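Local coordinates for probable chemoreceptor (Methyl-accepting chemotaxis) transmembrane protein (Rhizobium meliloti, PDB 6D8V) that probably serves as a transmembrane chemoreceptor whose sensory domain binds quaternary ammonium compounds such as 1,1-dimethyl-prolinium, guiding bacterial chemotaxis, at residues G66-S71 against S168-S173; T100-K105 against Q112-K117; K105-N110 against T145-T150. One frame throughout, in Å; residues are numbered along the deposited sequence.

Contact 1. Residues G66-S71 against S168-S173; sequences GFAFGS and SGVDIS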
ATOM      1  N   GLY A  66     -13.459   2.613   3.089  1.00 97.59           N
ATOM      2  CA  GLY A  66     -12.871   3.801   3.675  1.00 89.61           C
ATOM      3  C   GLY A  66     -11.368   3.730   3.822  1.00 89.15           C
ATOM      4  O   GLY A  66     -10.711   4.775   3.898  1.00 89.91           O
ATOM      5  N   PHE A  67     -10.806   2.524   3.858  1.00 80.81           N
ATOM      6  CA  PHE A  67      -9.369   2.370   4.043  1.00 64.17           C
ATOM      7  C   PHE A  67      -8.577   2.593   2.761  1.00 69.56           C
ATOM      8  O   PHE A  67      -7.343   2.612   2.813  1.00 88.78           O
ATOM      9  CB  PHE A  67      -9.073   0.986   4.618  1.00 55.51           C
ATOM     10  CG  PHE A  67      -7.674   0.821   5.121  1.00 59.60           C
ATOM     11  CD1 PHE A  67      -7.165   1.674   6.098  1.00 71.54           C
ATOM     12  CD2 PHE A  67      -6.869  -0.197   4.630  1.00 55.72           C
ATOM     13  CE1 PHE A  67      -5.867   1.526   6.569  1.00 57.65           C
ATOM     14  CE2 PHE A  67      -5.578  -0.364   5.094  1.00 60.49           C
ATOM     15  CZ  PHE A  67      -5.072   0.506   6.070  1.00 66.31           C
ATOM     16  N   ALA A  68      -9.248   2.779   1.628  1.00 77.62           N
ATOM     17  CA  ALA A  68      -8.578   3.094   0.374  1.00 78.66           C
ATOM     18  C   ALA A  68      -8.471   4.608   0.205  1.00 80.19           C
ATOM     19  O   ALA A  68      -9.477   5.320   0.294  1.00 91.29           O
ATOM     20  CB  ALA A  68      -9.334   2.475  -0.800  1.00 53.60           C
ATOM     21  N   PHE A  69      -7.248   5.098  -0.033  1.00 68.43           N
ATOM     22  CA  PHE A  69      -7.045   6.528  -0.246  1.00 66.95           C
ATOM     23  C   PHE A  69      -7.443   6.948  -1.651  1.00 64.72           C
ATOM     24  O   PHE A  69      -7.878   8.085  -1.857  1.00 62.62           O
ATOM     25  CB  PHE A  69      -5.582   6.903   0.005  1.00 63.03           C
ATOM     26  CG  PHE A  69      -5.305   8.390  -0.058  1.00 79.76           C
ATOM     27  CD1 PHE A  69      -5.479   9.186   1.063  1.00 85.65           C
ATOM     28  CD2 PHE A  69      -4.836   8.987  -1.227  1.00 89.86           C
ATOM     29  CE1 PHE A  69      -5.216  10.545   1.016  1.00 84.19           C
ATOM     30  CE2 PHE A  69      -4.573  10.348  -1.279  1.00 76.71           C
ATOM     31  CZ  PHE A  69      -4.763  11.124  -0.158  1.00 84.18           C
ATOM     32  N   GLY A  70      -7.293   6.052  -2.619  1.00 73.85           N
ATOM     33  CA  GLY A  70      -7.546   6.388  -4.008  1.00 71.82           C
ATOM     34  C   GLY A  70      -7.677   5.154  -4.858  1.00 75.48           C
ATOM     35  O   GLY A  70      -7.203   4.067  -4.502  1.00 79.74           O
ATOM     36  N   SER A  71      -8.332   5.332  -6.006  1.00 77.65           N
ATOM     37  CA  SER A  71      -8.578   4.278  -6.978  1.00 84.46           C
ATOM     38  C   SER A  71      -8.191   4.809  -8.350  1.00 86.57           C
ATOM     39  O   SER A  71      -8.596   5.917  -8.721  1.00 89.70           O
ATOM     40  CB  SER A  71     -10.054   3.847  -6.954  1.00 87.68           C
ATOM     41  OG  SER A  71     -10.283   2.671  -7.711  1.00 91.15           O
ATOM     42  N   SER A 168      -4.996  -1.471 -13.109  1.00 85.57           N
ATOM     43  CA  SER A 168      -5.812  -0.788 -12.116  1.00 81.98           C
ATOM     44  C   SER A 168      -5.292  -1.098 -10.715  1.00 79.55           C
ATOM     45  O   SER A 168      -4.692  -2.147 -10.465  1.00 70.56           O
ATOM     46  CB  SER A 168      -7.279  -1.209 -12.235  1.00 85.22           C
ATOM     47  OG  SER A 168      -8.008  -0.828 -11.079  1.00 96.11           O
ATOM     48  N   GLY A 169      -5.520  -0.170  -9.792  1.00 80.85           N
ATOM     49  CA  GLY A 169      -5.046  -0.377  -8.436  1.00 64.61           C
ATOM     50  C   GLY A 169      -5.732   0.533  -7.437  1.00 61.65           C
ATOM     51  O   GLY A 169      -6.505   1.423  -7.792  1.00 72.99           O
ATOM     52  N   VAL A 170      -5.404   0.305  -6.170  1.00 57.39           N
ATOM     53  CA  VAL A 170      -5.975   1.008  -5.029  1.00 66.30           C
ATOM     54  C   VAL A 170      -4.824   1.481  -4.145  1.00 68.92           C
ATOM     55  O   VAL A 170      -3.739   0.887  -4.149  1.00 72.31           O
ATOM     56  CB  VAL A 170      -6.938   0.066  -4.267  1.00 66.60           C
ATOM     57  CG1 VAL A 170      -7.353   0.642  -2.928  1.00 75.89           C
ATOM     58  CG2 VAL A 170      -8.144  -0.229  -5.127  1.00 56.89           C
ATOM     59  N   ASP A 171      -5.051   2.549  -3.375  1.00 58.53           N
ATOM     60  CA  ASP A 171      -3.971   3.146  -2.585  1.00 70.04           C
ATOM     61  C   ASP A 171      -4.268   3.103  -1.096  1.00 70.82           C
ATOM     62  O   ASP A 171      -5.416   3.248  -0.675  1.00 83.39           O
ATOM     63  CB  ASP A 171      -3.688   4.605  -2.986  1.00 55.65           C
ATOM     64  CG  ASP A 171      -3.333   4.741  -4.441  1.00 69.42           C
ATOM     65  OD1 ASP A 171      -2.824   3.756  -5.034  1.00 77.06           O
ATOM     66  OD2 ASP A 171      -3.570   5.831  -4.995  1.00 82.42           O
ATOM     67  N   ILE A 172      -3.215   2.906  -0.308  1.00 65.44           N
ATOM     68  CA  ILE A 172      -3.257   3.003   1.143  1.00 61.75           C
ATOM     69  C   ILE A 172      -2.265   4.084   1.535  1.00 69.20           C
ATOM     70  O   ILE A 172      -1.054   3.927   1.325  1.00 60.67           O
ATOM     71  CB  ILE A 172      -2.904   1.675   1.827  1.00 49.27           C
ATOM     72  CG1 ILE A 172      -3.790   0.538   1.304  1.00 71.62           C
ATOM     73  CG2 ILE A 172      -3.044   1.809   3.330  1.00 52.00           C
ATOM     74  CD1 ILE A 172      -3.538  -0.798   1.984  1.00 67.14           C
ATOM     75  N   SER A 173      -2.775   5.185   2.075  1.00 73.48           N
ATOM     76  CA  SER A 173      -1.902   6.260   2.510  1.00 68.24           C
ATOM     77  C   SER A 173      -1.100   5.813   3.721  1.00 67.19           C
ATOM     78  O   SER A 173      -1.595   5.077   4.581  1.00 54.04           O
ATOM     79  CB  SER A 173      -2.715   7.506   2.844  1.00 62.80           C
ATOM     80  OG  SER A 173      -3.303   7.409   4.125  1.00 56.52           O
TER
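Phe-69 and Gly-70 meet Asp-171 through the backbone, where the segment 66-71 joins strand 163-173 in antiparallel fashion. Two hydrogen bonds run between the segments in opposite senses. Phe-69 N donates to Asp-171 O at 2.7 Å, while Asp-171 N donates to Gly-70 O at 2.9 Å with an N-H...O angle of only 139°. Each acceptor also receives a CA-H...O contact, from Ala-68 CA and Val-170 CA respectively. One residue further on, Ser-71 and Val-170 form an antiparallel non-hydrogen-bonded pair.

Apolar contacts fill in around these bonds. Ala-68 CB lies against Val-170 CG1 at 3.4 Å, and the end of the Phe-67 ring reaches the branches of Ile-172, with CZ 3.6 Å from CG2 and CE2 3.7 Å from CD1. With its CG anti to the backbone N (chi1 -168°), Phe-67 brings its ring to Ile-172, where Leu-29 of helix 2-45 and Leu-177 of helix 174-183 pack as well. Phe-69 rests its CD1 3.7 Å from Ser-173 CB.

The polar side chains look elsewhere. Asp-171 OD1 accepts hydrogen bonds from Ser-153 OG and Trp-72 NE1, two donors that fix the carboxylate and hence its other oxygen. Ser-173 OG bonds to Ala-176 N and caps helix 174-183 as the strand ends.

Asp-171 lies on the sheet face that carries the ligand pocket, and Val-170 and Ser-71 on the other, where Val-170 meets Ala-33 of helix 2-45. This is the antiparallel core of a PDC sensor domain of the Cache clan, with a long helix on one side and the ligand site on the other.

Contact 2. Residues T100-K105 against Q112-K117; sequences TPYWSK and QLSTFK. With PBE (1,1-dimethyl-prolinium), chain C.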
ATOM      1  N   THR A 100      -5.688   8.052 -18.013  1.00104.02           N
ATOM      2  CA  THR A 100      -5.185   7.888 -16.649  1.00102.38           C
ATOM      3  C   THR A 100      -6.142   8.546 -15.662  1.00104.97           C
ATOM      4  O   THR A 100      -5.868   9.624 -15.123  1.00113.77           O
ATOM      5  CB  THR A 100      -3.774   8.473 -16.514  1.00112.27           C
ATOM      6  OG1 THR A 100      -3.730   9.768 -17.127  1.00112.10           O
ATOM      7  CG2 THR A 100      -2.750   7.574 -17.189  1.00104.96           C
ATOM      8  N   PRO A 101      -7.282   7.918 -15.399  1.00107.36           N
ATOM      9  CA  PRO A 101      -8.199   8.446 -14.382  1.00107.26           C
ATOM     10  C   PRO A 101      -7.713   8.131 -12.979  1.00107.77           C
ATOM     11  O   PRO A 101      -7.080   7.103 -12.729  1.00 97.72           O
ATOM     12  CB  PRO A 101      -9.518   7.712 -14.669  1.00 92.40           C
ATOM     13  CG  PRO A 101      -9.280   6.875 -15.896  1.00 97.09           C
ATOM     14  CD  PRO A 101      -7.805   6.699 -16.031  1.00109.17           C
ATOM     15  N   TYR A 102      -8.042   9.024 -12.046  1.00102.35           N
ATOM     16  CA  TYR A 102      -7.576   8.850 -10.672  1.00 97.84           C
ATOM     17  C   TYR A 102      -8.534   9.540  -9.710  1.00 94.46           C
ATOM     18  O   TYR A 102      -8.577  10.772  -9.655  1.00105.24           O
ATOM     19  CB  TYR A 102      -6.165   9.396 -10.516  1.00105.88           C
ATOM     20  CG  TYR A 102      -5.597   9.214  -9.128  1.00 94.62           C
ATOM     21  CD1 TYR A 102      -5.995   8.150  -8.328  1.00 84.15           C
ATOM     22  CD2 TYR A 102      -4.657  10.104  -8.622  1.00 87.55           C
ATOM     23  CE1 TYR A 102      -5.475   7.984  -7.061  1.00 89.28           C
ATOM     24  CE2 TYR A 102      -4.135   9.943  -7.358  1.00 88.06           C
ATOM     25  CZ  TYR A 102      -4.545   8.885  -6.580  1.00 86.81           C
ATOM     26  OH  TYR A 102      -4.018   8.728  -5.317  1.00 83.58           O
ATOM     27  N   TRP A 103      -9.275   8.747  -8.943  1.00 90.36           N
ATOM     28  CA  TRP A 103     -10.043   9.256  -7.815  1.00 94.38           C
ATOM     29  C   TRP A 103      -9.193   9.182  -6.555  1.00 71.15           C
ATOM     30  O   TRP A 103      -8.603   8.141  -6.261  1.00 70.07           O
ATOM     31  CB  TRP A 103     -11.335   8.459  -7.626  1.00 90.23           C
ATOM     32  CG  TRP A 103     -12.348   8.658  -8.712  1.00 97.12           C
ATOM     33  CD1 TRP A 103     -12.597   7.827  -9.764  1.00 97.20           C
ATOM     34  CD2 TRP A 103     -13.255   9.761  -8.849  1.00106.25           C
ATOM     35  NE1 TRP A 103     -13.603   8.341 -10.547  1.00108.24           N
ATOM     36  CE2 TRP A 103     -14.022   9.528 -10.007  1.00110.66           C
ATOM     37  CE3 TRP A 103     -13.490  10.923  -8.105  1.00100.60           C
ATOM     38  CZ2 TRP A 103     -15.007  10.412 -10.439  1.00105.61           C
ATOM     39  CZ3 TRP A 103     -14.468  11.798  -8.535  1.00 89.90           C
ATOM     40  CH2 TRP A 103     -15.215  11.539  -9.691  1.00 98.96           C
ATOM     41  N   SER A 104      -9.135  10.288  -5.815  1.00 84.07           N
ATOM     42  CA  SER A 104      -8.305  10.381  -4.623  1.00 85.33           C
ATOM     43  C   SER A 104      -8.991  11.290  -3.616  1.00 82.17           C
ATOM     44  O   SER A 104      -9.983  11.957  -3.921  1.00 75.08           O
ATOM     45  CB  SER A 104      -6.911  10.915  -4.958  1.00108.09           C
ATOM     46  OG  SER A 104      -6.999  12.208  -5.541  1.00123.55           O
ATOM     47  N   LYS A 105      -8.451  11.318  -2.407  1.00 83.08           N
ATOM     48  CA  LYS A 105      -8.912  12.256  -1.399  1.00 91.96           C
ATOM     49  C   LYS A 105      -8.054  13.516  -1.421  1.00 98.93           C
ATOM     50  O   LYS A 105      -6.871  13.488  -1.769  1.00 86.09           O
ATOM     51  CB  LYS A 105      -8.889  11.629  -0.007  1.00 87.76           C
ATOM     52  CG  LYS A 105      -9.596  10.296   0.060  1.00 92.42           C
ATOM     53  CD  LYS A 105     -10.545  10.209   1.240  1.00 93.27           C
ATOM     54  CE  LYS A 105     -11.190   8.839   1.273  1.00 81.34           C
ATOM     55  NZ  LYS A 105     -10.148   7.775   1.404  1.00 91.06           N
ATOM     56  N   GLN A 112     -11.819  13.697  -5.399  1.00 94.47           N
ATOM     57  CA  GLN A 112     -11.563  14.509  -6.578  1.00103.87           C
ATOM     58  C   GLN A 112     -11.027  13.627  -7.690  1.00100.58           C
ATOM     59  O   GLN A 112     -10.438  12.569  -7.439  1.00 92.55           O
ATOM     60  CB  GLN A 112     -10.557  15.620  -6.291  1.00 98.77           C
ATOM     61  CG  GLN A 112      -9.247  15.070  -5.764  1.00114.96           C
ATOM     62  CD  GLN A 112      -8.193  16.130  -5.592  1.00124.30           C
ATOM     63  OE1 GLN A 112      -8.482  17.251  -5.176  1.00128.45           O
ATOM     64  NE2 GLN A 112      -6.955  15.782  -5.913  1.00135.57           N
ATOM     65  N   LEU A 113     -11.217  14.087  -8.921  1.00 99.01           N
ATOM     66  CA  LEU A 113     -10.758  13.378 -10.104  1.00103.44           C
ATOM     67  C   LEU A 113      -9.425  13.972 -10.542  1.00104.08           C
ATOM     68  O   LEU A 113      -9.378  15.107 -11.026  1.00104.86           O
ATOM     69  CB  LEU A 113     -11.788  13.483 -11.226  1.00105.81           C
ATOM     70  CG  LEU A 113     -11.913  12.308 -12.197  1.00112.34           C
ATOM     71  CD1 LEU A 113     -12.908  12.657 -13.296  1.00129.17           C
ATOM     72  CD2 LEU A 113     -10.566  11.912 -12.786  1.00114.93           C
ATOM     73  N   SER A 114      -8.353  13.210 -10.385  1.00113.03           N
ATOM     74  CA  SER A 114      -7.024  13.674 -10.742  1.00102.31           C
ATOM     75  C   SER A 114      -6.578  13.021 -12.051  1.00 95.46           C
ATOM     76  O   SER A 114      -7.376  12.434 -12.786  1.00100.01           O
ATOM     77  CB  SER A 114      -6.052  13.388  -9.594  1.00117.84           C
ATOM     78  OG  SER A 114      -6.627  13.752  -8.350  1.00131.90           O
ATOM     79  N   THR A 115      -5.290  13.143 -12.354  1.00 99.35           N
ATOM     80  CA  THR A 115      -4.687  12.454 -13.486  1.00100.57           C
ATOM     81  C   THR A 115      -3.188  12.416 -13.249  1.00 92.74           C
ATOM     82  O   THR A 115      -2.636  13.292 -12.577  1.00110.33           O
ATOM     83  CB  THR A 115      -5.008  13.131 -14.823  1.00108.19           C
ATOM     84  OG1 THR A 115      -6.427  13.167 -15.014  1.00111.90           O
ATOM     85  CG2 THR A 115      -4.376  12.357 -15.967  1.00100.28           C
ATOM     86  N   PHE A 116      -2.540  11.389 -13.792  1.00 86.32           N
ATOM     87  CA  PHE A 116      -1.144  11.117 -13.488  1.00 85.58           C
ATOM     88  C   PHE A 116      -0.415  10.696 -14.757  1.00101.83           C
ATOM     89  O   PHE A 116      -1.026  10.416 -15.791  1.00104.04           O
ATOM     90  CB  PHE A 116      -1.019  10.042 -12.407  1.00 85.37           C
ATOM     91  CG  PHE A 116      -1.738   8.764 -12.737  1.00 99.05           C
ATOM     92  CD1 PHE A 116      -3.112   8.660 -12.572  1.00107.82           C
ATOM     93  CD2 PHE A 116      -1.039   7.664 -13.195  1.00101.75           C
ATOM     94  CE1 PHE A 116      -3.773   7.481 -12.873  1.00115.26           C
ATOM     95  CE2 PHE A 116      -1.692   6.485 -13.494  1.00111.67           C
ATOM     96  CZ  PHE A 116      -3.062   6.393 -13.336  1.00118.92           C
ATOM     97  N   LYS A 117       0.913  10.657 -14.663  1.00105.79           N
ATOM     98  CA  LYS A 117       1.750  10.274 -15.790  1.00109.98           C
ATOM     99  C   LYS A 117       1.860   8.757 -15.890  1.00105.66           C
ATOM    100  O   LYS A 117       1.891   8.045 -14.883  1.00110.54           O
ATOM    101  CB  LYS A 117       3.150  10.886 -15.669  1.00113.96           C
ATOM    102  CG  LYS A 117       4.136  10.324 -16.693  1.00117.68           C
ATOM    103  CD  LYS A 117       5.555  10.838 -16.504  1.00124.67           C
ATOM    104  CE  LYS A 117       6.485  10.220 -17.547  1.00132.97           C
ATOM    105  NZ  LYS A 117       7.849  10.827 -17.555  1.00134.52           N
TER
HETATM  106  N   PBE C 402      -1.299   6.960  -8.457  1.00102.12           N
HETATM  107  CD  PBE C 402      -1.261   5.698  -8.794  1.00 91.91           C
HETATM  108  CA  PBE C 402       0.176   7.323  -8.490  1.00106.11           C
HETATM  109  CB  PBE C 402       0.647   6.618  -9.825  1.00111.80           C
HETATM  110  CG  PBE C 402      -0.079   5.590  -9.923  1.00 95.38           C
HETATM  111  CE  PBE C 402      -2.089   7.720  -9.449  1.00110.08           C
HETATM  112  CF  PBE C 402      -1.851   7.119  -7.098  1.00 91.79           C
HETATM  113  C   PBE C 402       0.497   8.733  -8.489  1.00 93.14           C
HETATM  114  O   PBE C 402       1.649   9.102  -8.849  1.00 98.64           O
HETATM  115  OXT PBE C 402      -0.340   9.593  -8.110  1.00 97.76           O
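Tyr-102 and Phe-116 meet at 3.8 Å, CB against CD1, and together form one corner of the 1,1-dimethyl-prolinium site. One N-methyl carbon of the ligand, CE, is shared between their rings: it sits over the centre of the Tyr-102 face, 3.5 Å above the plane, and over one face of Phe-116, nearer the rim. The other methyl, CF, lies by the phenol end, 3.3 Å from Tyr-102 CZ.

The next shell backs both rings. Thr-100 CB packs on the far face of Phe-116 in a CH-pi contact, 3.9 Å from the centroid and 14° off the normal, and Pro-101 O meets the edge of that ring in its plane. Phe-116 can take this place because its CG stands between the backbone N and the carbonyl carbon (chi1 55°), which swings the ring back toward Thr-100. Behind Tyr-102, on the face turned from the ligand, lies Ser-104 CB, while Ser-114 CB touches CD2 obliquely.

Further out, backbone bonds hold the two hairpin strands together. Ser-114 N donates to Tyr-102 O at 2.6 Å, and Ser-104 and Gln-112 exchange a pair of bonds, with Gln-112 N to Ser-104 O at 2.9 Å. On the opposite sheet face Leu-113 CG lies over the six-membered ring of Trp-103, 4.1 Å from its centroid, and Trp-103 NE1 bonds to Ile-55 O of helix 51-58.

A quaternary nitrogen has no proton to donate, so the cationic end is met through carbon, here largely its methyl groups. Electron-rich ring faces probably favour the charge spread over them, while the backbone N atoms of Glu-143 and Gly-144 hydrogen-bond to the ligand, whose acceptors are its carboxylate oxygens, and the acidic Asp-171 also touches it.

Contact 3. Residues K105-N110 against T145-T150; sequences KDRNGN and TDVPTT
The backbones of Asp-106 and Asp-146 draw closest here, 5.2 Å between CA atoms, where the type I turn from Asp-106 to Gly-109 meets the loop that leads into strand 149-160. The side chains then show how a surface salt bridge can join two loops distant in sequence.

Arg-107 NE donates to Asp-146 OD1 at 3.2 Å in a nearly straight bond (164°), meeting the oxygen on its syn side and lying close to the carboxylate plane. The two flat groups are nearly coplanar, 25° apart, and the carboxylate lies at the edge of the guanidinium. OD2 also lies beside NE, but this oxygen is crowded in the model and its separate geometry is doubtful. Asp-146 holds its CG anti to the backbone N (chi1 176°), directing the carboxylate across to the turn. Val-147 supplies the apolar part: its CG2 packs 3.5 Å from Arg-107 CG and lies over one guanidinium face. With an alanine here in place of Asp-146 the carboxylate is gone, which would probably leave Arg-107 NE without its charged mate and the guanidinium freer to turn against Val-147.

Each loop is also braced from within. Asp-106 OD1 accepts from Asn-110 N at 2.7 Å and, weakly, from Asn-108 N, tying the acid to the turn it begins. On the other side Thr-145 OG1 donates to Val-147 O at 2.8 Å. Gln-112, in the strand that follows the turn, touches both Asp-106 and Asp-146.

Asp-106 N bonds to Asn-110 O at 3.0 Å, and Gly-109 has a positive phi at the fourth turn position. These features are those of a type I turn with a G1 bulge, a familiar way to close a two-stranded beta hairpin, here between strands 101-105 and 111-115.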
ATOM      1  N   LYS A 105      -8.451  11.318  -2.407  1.00 83.08           N
ATOM      2  CA  LYS A 105      -8.912  12.256  -1.399  1.00 91.96           C
ATOM      3  C   LYS A 105      -8.054  13.516  -1.421  1.00 98.93           C
ATOM      4  O   LYS A 105      -6.871  13.488  -1.769  1.00 86.09           O
ATOM      5  CB  LYS A 105      -8.889  11.629  -0.007  1.00 87.76           C
ATOM      6  CG  LYS A 105      -9.596  10.296   0.060  1.00 92.42           C
ATOM      7  CD  LYS A 105     -10.545  10.209   1.240  1.00 93.27           C
ATOM      8  CE  LYS A 105     -11.190   8.839   1.273  1.00 81.34           C
ATOM      9  NZ  LYS A 105     -10.148   7.775   1.404  1.00 91.06           N
ATOM     10  N   ASP A 106      -8.675  14.626  -1.066  1.00100.19           N
ATOM     11  CA  ASP A 106      -8.007  15.908  -1.014  1.00105.43           C
ATOM     12  C   ASP A 106      -7.705  16.258   0.448  1.00105.10           C
ATOM     13  O   ASP A 106      -7.847  15.411   1.342  1.00 96.79           O
ATOM     14  CB  ASP A 106      -8.878  16.959  -1.707  1.00103.84           C
ATOM     15  CG  ASP A 106     -10.162  17.223  -0.958  1.00 93.73           C
ATOM     16  OD1 ASP A 106     -10.475  16.448  -0.031  1.00 99.49           O
ATOM     17  OD2 ASP A 106     -10.853  18.211  -1.280  1.00 96.07           O
ATOM     18  N   ARG A 107      -7.306  17.511   0.699  1.00 96.57           N
ATOM     19  CA  ARG A 107      -6.926  17.915   2.048  1.00 95.11           C
ATOM     20  C   ARG A 107      -8.097  17.853   3.019  1.00 95.38           C
ATOM     21  O   ARG A 107      -7.888  17.654   4.220  1.00 81.35           O
ATOM     22  CB  ARG A 107      -6.355  19.333   2.040  1.00107.77           C
ATOM     23  CG  ARG A 107      -5.677  19.759   0.756  1.00112.02           C
ATOM     24  CD  ARG A 107      -6.621  20.545  -0.144  1.00123.25           C
ATOM     25  NE  ARG A 107      -5.908  21.152  -1.265  1.00134.63           N
ATOM     26  CZ  ARG A 107      -5.418  22.387  -1.259  1.00138.64           C
ATOM     27  NH1 ARG A 107      -5.573  23.159  -0.192  1.00136.21           N
ATOM     28  NH2 ARG A 107      -4.778  22.853  -2.323  1.00147.30           N
ATOM     29  N   ASN A 108      -9.323  18.049   2.533  1.00105.33           N
ATOM     30  CA  ASN A 108     -10.494  18.158   3.391  1.00101.23           C
ATOM     31  C   ASN A 108     -11.259  16.850   3.535  1.00 99.90           C
ATOM     32  O   ASN A 108     -12.328  16.842   4.155  1.00111.50           O
ATOM     33  CB  ASN A 108     -11.446  19.238   2.863  1.00110.32           C
ATOM     34  CG  ASN A 108     -10.761  20.572   2.626  1.00111.05           C
ATOM     35  OD1 ASN A 108     -10.465  21.311   3.566  1.00121.15           O
ATOM     36  ND2 ASN A 108     -10.530  20.897   1.361  1.00113.10           N
ATOM     37  N   GLY A 109     -10.751  15.752   2.979  1.00 99.53           N
ATOM     38  CA  GLY A 109     -11.437  14.478   3.065  1.00 95.08           C
ATOM     39  C   GLY A 109     -12.555  14.278   2.068  1.00 97.27           C
ATOM     40  O   GLY A 109     -13.508  13.551   2.364  1.00108.70           O
ATOM     41  N   ASN A 110     -12.483  14.914   0.903  1.00104.53           N
ATOM     42  CA  ASN A 110     -13.453  14.738  -0.169  1.00108.33           C
ATOM     43  C   ASN A 110     -12.763  14.093  -1.368  1.00 96.55           C
ATOM     44  O   ASN A 110     -11.538  13.961  -1.407  1.00 91.45           O
ATOM     45  CB  ASN A 110     -14.104  16.077  -0.554  1.00115.39           C
ATOM     46  CG  ASN A 110     -15.267  16.448   0.359  1.00121.22           C
ATOM     47  OD1 ASN A 110     -15.090  17.123   1.374  1.00114.63           O
ATOM     48  ND2 ASN A 110     -16.465  16.000   0.000  1.00137.65           N
ATOM     49  N   THR A 145      -2.075  13.071  -6.521  1.00 96.08           N
ATOM     50  CA  THR A 145      -2.871  13.448  -5.363  1.00 93.63           C
ATOM     51  C   THR A 145      -2.946  14.968  -5.245  1.00103.32           C
ATOM     52  O   THR A 145      -2.032  15.693  -5.646  1.00111.48           O
ATOM     53  CB  THR A 145      -2.279  12.842  -4.088  1.00 79.15           C
ATOM     54  OG1 THR A 145      -0.916  13.265  -3.939  1.00 80.48           O
ATOM     55  CG2 THR A 145      -2.317  11.328  -4.166  1.00 89.02           C
ATOM     56  N   ASP A 146      -4.065  15.448  -4.706  1.00102.66           N
ATOM     57  CA  ASP A 146      -4.236  16.868  -4.428  1.00 98.06           C
ATOM     58  C   ASP A 146      -2.995  17.399  -3.734  1.00100.77           C
ATOM     59  O   ASP A 146      -2.230  18.190  -4.297  1.00111.45           O
ATOM     60  CB  ASP A 146      -5.471  17.102  -3.555  1.00114.23           C
ATOM     61  CG  ASP A 146      -5.636  18.553  -3.155  1.00125.60           C
ATOM     62  OD1 ASP A 146      -4.933  19.414  -3.725  1.00141.16           O
ATOM     63  OD2 ASP A 146      -6.471  18.830  -2.272  1.00129.62           O
ATOM     64  N   VAL A 147      -2.787  16.943  -2.510  1.00107.59           N
ATOM     65  CA  VAL A 147      -1.603  17.309  -1.748  1.00 98.93           C
ATOM     66  C   VAL A 147      -0.649  16.123  -1.769  1.00114.78           C
ATOM     67  O   VAL A 147      -1.090  14.967  -1.684  1.00121.22           O
ATOM     68  CB  VAL A 147      -1.982  17.731  -0.322  1.00 87.09           C
ATOM     69  CG1 VAL A 147      -0.854  17.446   0.635  1.00 80.32           C
ATOM     70  CG2 VAL A 147      -2.356  19.200  -0.309  1.00 98.12           C
ATOM     71  N   PRO A 148       0.652  16.363  -1.912  1.00110.46           N
ATOM     72  CA  PRO A 148       1.622  15.264  -1.874  1.00102.15           C
ATOM     73  C   PRO A 148       1.384  14.359  -0.675  1.00101.43           C
ATOM     74  O   PRO A 148       1.261  14.820   0.465  1.00 94.73           O
ATOM     75  CB  PRO A 148       2.968  15.992  -1.781  1.00 80.40           C
ATOM     76  CG  PRO A 148       2.721  17.326  -2.398  1.00 79.32           C
ATOM     77  CD  PRO A 148       1.288  17.674  -2.120  1.00 97.06           C
ATOM     78  N   THR A 149       1.310  13.057  -0.936  1.00 96.18           N
ATOM     79  CA  THR A 149       1.027  12.100   0.122  1.00 93.25           C
ATOM     80  C   THR A 149       1.762  10.800  -0.165  1.00 76.57           C
ATOM     81  O   THR A 149       1.788  10.327  -1.303  1.00 64.67           O
ATOM     82  CB  THR A 149      -0.483  11.847   0.264  1.00 85.01           C
ATOM     83  OG1 THR A 149      -1.051  11.610  -1.026  1.00 74.93           O
ATOM     84  CG2 THR A 149      -1.181  13.043   0.901  1.00 89.96           C
ATOM     85  N   THR A 150       2.342  10.220   0.879  1.00 75.54           N
ATOM     86  CA  THR A 150       3.088   8.973   0.761  1.00 80.46           C
ATOM     87  C   THR A 150       2.155   7.778   0.944  1.00 80.85           C
ATOM     88  O   THR A 150       1.446   7.678   1.948  1.00 82.72           O
ATOM     89  CB  THR A 150       4.210   8.943   1.796  1.00 68.72           C
ATOM     90  OG1 THR A 150       3.659   9.199   3.094  1.00 74.98           O
ATOM     91  CG2 THR A 150       5.231  10.015   1.489  1.00 71.15           C
TER

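In the fold
The three contacts lie within one PDC sensor domain, their centres 11 to 12 Å apart. Contacts 1 and 2 share a sheet: Ser-71 N lies 2.8 Å from Trp-103 O, so strand 70-75 lies between strands 101-105 and 163-173. At the ligand they converge, with Asp-171 OD2 2.9 Å from Tyr-102 OH. The turn in 105-110 of contact 3 closes the hairpin of contact 2; Lys-105 belongs to both, and its NZ bonds to Ala-68 O. Segment 145-150 also packs on contact 1, where Phe-69 CE2 is 3.8 Å from Thr-145 CG2. Contacts 1 and 2 line the pocket, whereas the Asp-146 side chain stays about 10 Å from the ligand.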